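Local coordinates for protein PspGI restriction endonuclease (Pyrococcus sp. GI-H, PDB 3BM3) that binds DNA, flipping bases out of the helix, and probably cleaves it at specific sites as a type II restriction endonuclease, at residues D122-I127 against I131-K136. The protein carries 2 engineered substitutions. Sequence-based numbering, arbitrary orientation. Where two conformers were deposited one is given.
Sequences DRVIKI and ITEGEK. With nucleotides of chain A.
Ile125 and Glu135 form the hydrogen-bonded antiparallel pair of a short beta hairpin, Ile125 N reaching Glu135 O at 2.7 Å, almost straight at 174°, and Glu135 N returning to Ile125 O at 3.0 Å. The hairpin forms a two-stranded sheet of its own and illustrates how a hairpin with few backbone bonds can present its side chains to bound DNA and to a second subunit. Ile125 turns inward to Leu177 and Phe181 of helix 167-181 and packs on Ile140 at the edge of the main mixed sheet. On the same face the CG methylene of Glu135 lies 4.1 Å from Ile127 CG1, while OE1 forms a salt bridge with Arg168 and OE2 a hydrogen bond with Tyr199 OH, both of the second subunit. Gly134 presses its CA against Ile125 O at 3.3 Å, a CA-H...O contact. Val124 CG1, set anti to the backbone N (chi1 -178°), reaches across to Gly134 N at 3.3 Å. Nearby, Glu133 folds back at chi2 (41°), and its OE2 accepts the N-H of Gly134 from above the carboxylate plane, while OE1 touches C5' of the DNA nucleotide DA2 of chain A at 3.3 Å. With an alanine at Glu133, Gly134 N would probably lose this acceptor and a gap would open between Val124 CG1 and the deoxyribose. Lys126 lays its CG 3.4 Å from Thr132 O. At the open end of the hairpin, Lys136 runs alongside Asp122, its CG 3.5 Å from Arg123 O.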
loop_
_atom_site.group_PDB
_atom_site.type_symbol
_atom_site.label_atom_id
_atom_site.label_comp_id
_atom_site.label_asym_id
_atom_site.label_seq_id
_atom_site.Cartn_x
_atom_site.Cartn_y
_atom_site.Cartn_z
ATOM N N ASP C 122 -9.190 16.046 2.447
ATOM C CA ASP C 122 -7.888 16.687 2.366
ATOM C C ASP C 122 -7.458 17.360 3.658
ATOM O O ASP C 122 -6.591 18.248 3.638
ATOM C CB ASP C 122 -7.871 17.713 1.205
ATOM C CG ASP C 122 -6.658 17.573 0.309
ATOM O OD1 ASP C 122 -5.970 16.520 0.376
ATOM O OD2 ASP C 122 -6.406 18.520 -0.477
ATOM N N ARG C 123 -8.031 16.962 4.797
ATOM C CA ARG C 123 -7.599 17.572 6.038
ATOM C C ARG C 123 -6.571 16.670 6.701
ATOM O O ARG C 123 -6.722 15.463 6.719
ATOM C CB ARG C 123 -8.801 17.866 6.939
ATOM C CG ARG C 123 -9.796 18.812 6.281
ATOM C CD ARG C 123 -9.129 20.058 5.685
ATOM N NE ARG C 123 -10.117 21.131 5.507
ATOM C CZ ARG C 123 -10.969 21.245 4.491
ATOM N NH1 ARG C 123 -10.977 20.375 3.502
ATOM N NH2 ARG C 123 -11.827 22.256 4.467
ATOM N N VAL C 124 -5.502 17.281 7.183
ATOM C CA VAL C 124 -4.462 16.595 7.890
ATOM C C VAL C 124 -4.704 16.757 9.377
ATOM O O VAL C 124 -4.888 17.889 9.892
ATOM C CB VAL C 124 -3.104 17.146 7.486
ATOM C CG1 VAL C 124 -1.981 16.399 8.204
ATOM C CG2 VAL C 124 -2.968 17.041 5.965
ATOM N N ILE C 125 -4.740 15.618 10.071
ATOM C CA ILE C 125 -4.869 15.600 11.506
ATOM C C ILE C 125 -3.447 15.580 12.042
ATOM O O ILE C 125 -2.747 14.589 11.937
ATOM C CB ILE C 125 -5.655 14.381 12.001
ATOM C CG1 ILE C 125 -7.049 14.388 11.390
ATOM C CG2 ILE C 125 -5.688 14.385 13.539
ATOM C CD1 ILE C 125 -7.861 13.157 11.763
ATOM N N LYS C 126 -3.011 16.703 12.589
ATOM C CA LYS C 126 -1.626 16.820 13.034
ATOM C C LYS C 126 -1.422 15.941 14.246
ATOM O O LYS C 126 -2.277 15.860 15.128
ATOM C CB LYS C 126 -1.240 18.267 13.313
ATOM C CG LYS C 126 -0.921 19.056 12.053
ATOM C CD LYS C 126 -2.169 19.755 11.527
ATOM C CE LYS C 126 -2.132 20.025 10.038
ATOM N NZ LYS C 126 -3.503 20.213 9.545
ATOM N N ILE C 127 -0.297 15.240 14.253
ATOM C CA ILE C 127 0.019 14.308 15.304
ATOM C C ILE C 127 1.023 14.866 16.268
ATOM O O ILE C 127 0.943 14.579 17.468
ATOM C CB ILE C 127 0.569 12.983 14.711
ATOM C CG1 ILE C 127 -0.487 12.325 13.803
ATOM C CG2 ILE C 127 0.962 12.034 15.795
ATOM C CD1 ILE C 127 -1.830 12.147 14.474
ATOM N N ILE C 131 5.924 18.788 13.817
ATOM C CA ILE C 131 5.896 18.327 12.421
ATOM C C ILE C 131 4.509 18.732 11.891
ATOM O O ILE C 131 3.518 18.568 12.601
ATOM C CB ILE C 131 6.047 16.758 12.328
ATOM C CG1 ILE C 131 7.438 16.296 12.750
ATOM C CG2 ILE C 131 5.799 16.252 10.927
ATOM C CD1 ILE C 131 7.577 14.768 12.817
ATOM N N THR C 132 4.429 19.290 10.688
ATOM C CA THR C 132 3.118 19.679 10.127
ATOM C C THR C 132 2.404 18.471 9.519
ATOM O O THR C 132 1.183 18.474 9.389
ATOM C CB THR C 132 3.199 20.831 9.064
ATOM O OG1 THR C 132 4.173 20.514 8.069
ATOM C CG2 THR C 132 3.552 22.161 9.727
ATOM N N GLU C 133 3.161 17.447 9.150
ATOM C CA GLU C 133 2.566 16.268 8.532
ATOM C C GLU C 133 1.791 15.437 9.548
ATOM O O GLU C 133 2.095 15.452 10.739
ATOM C CB GLU C 133 3.623 15.425 7.818
ATOM C CG GLU C 133 3.031 14.495 6.786
ATOM C CD GLU C 133 1.913 15.147 5.962
ATOM O OE1 GLU C 133 2.200 16.023 5.094
ATOM O OE2 GLU C 133 0.734 14.804 6.202
ATOM N N GLY C 134 0.780 14.717 9.078
ATOM C CA GLY C 134 -0.088 14.001 9.986
ATOM C C GLY C 134 -0.886 12.955 9.266
ATOM O O GLY C 134 -0.528 12.513 8.174
ATOM N N GLU C 135 -1.965 12.541 9.902
ATOM C CA GLU C 135 -2.819 11.548 9.334
ATOM C C GLU C 135 -3.931 12.190 8.509
ATOM O O GLU C 135 -4.405 13.301 8.816
ATOM C CB GLU C 135 -3.343 10.623 10.400
ATOM C CG GLU C 135 -2.265 9.863 11.094
ATOM C CD GLU C 135 -1.429 9.055 10.113
ATOM O OE1 GLU C 135 -1.981 8.150 9.493
ATOM O OE2 GLU C 135 -0.240 9.395 9.942
ATOM N N LYS C 136 -4.343 11.489 7.459
ATOM C CA LYS C 136 -5.216 12.070 6.455
ATOM C C LYS C 136 -6.317 11.087 6.042
ATOM O O LYS C 136 -6.285 10.487 4.963
ATOM C CB LYS C 136 -4.393 12.562 5.265
ATOM C CG LYS C 136 -5.176 13.421 4.299
ATOM C CD LYS C 136 -4.381 13.711 3.038
ATOM C CE LYS C 136 -5.296 13.738 1.847
ATOM N NZ LYS C 136 -4.668 14.431 0.713
ATOM P P DA A 2 6.099 14.266 1.795
ATOM O OP1 DA A 2 6.639 14.491 3.161
ATOM O OP2 DA A 2 6.855 13.422 0.830
ATOM O "O5'" DA A 2 4.637 13.650 1.945
ATOM C "C5'" DA A 2 3.651 14.315 2.729
ATOM C "C4'" DA A 2 2.292 13.687 2.523
ATOM O "O4'" DA A 2 1.904 13.814 1.133
ATOM C "C3'" DA A 2 2.183 12.195 2.820
ATOM O "O3'" DA A 2 0.821 11.903 3.126
ATOM C "C2'" DA A 2 2.569 11.577 1.489
ATOM C "C1'" DA A 2 1.923 12.537 0.499
ATOM N N9 DA A 2 2.664 12.681 -0.751
ATOM C C8 DA A 2 4.018 12.829 -0.909
ATOM N N7 DA A 2 4.392 12.977 -2.157
ATOM C C5 DA A 2 3.205 12.914 -2.869
ATOM C C6 DA A 2 2.922 13.007 -4.237
ATOM N N6 DA A 2 3.856 13.201 -5.172
ATOM N N1 DA A 2 1.630 12.897 -4.621
ATOM C C2 DA A 2 0.697 12.706 -3.682
ATOM N N3 DA A 2 0.840 12.604 -2.362
ATOM C C4 DA A 2 2.133 12.719 -2.017
#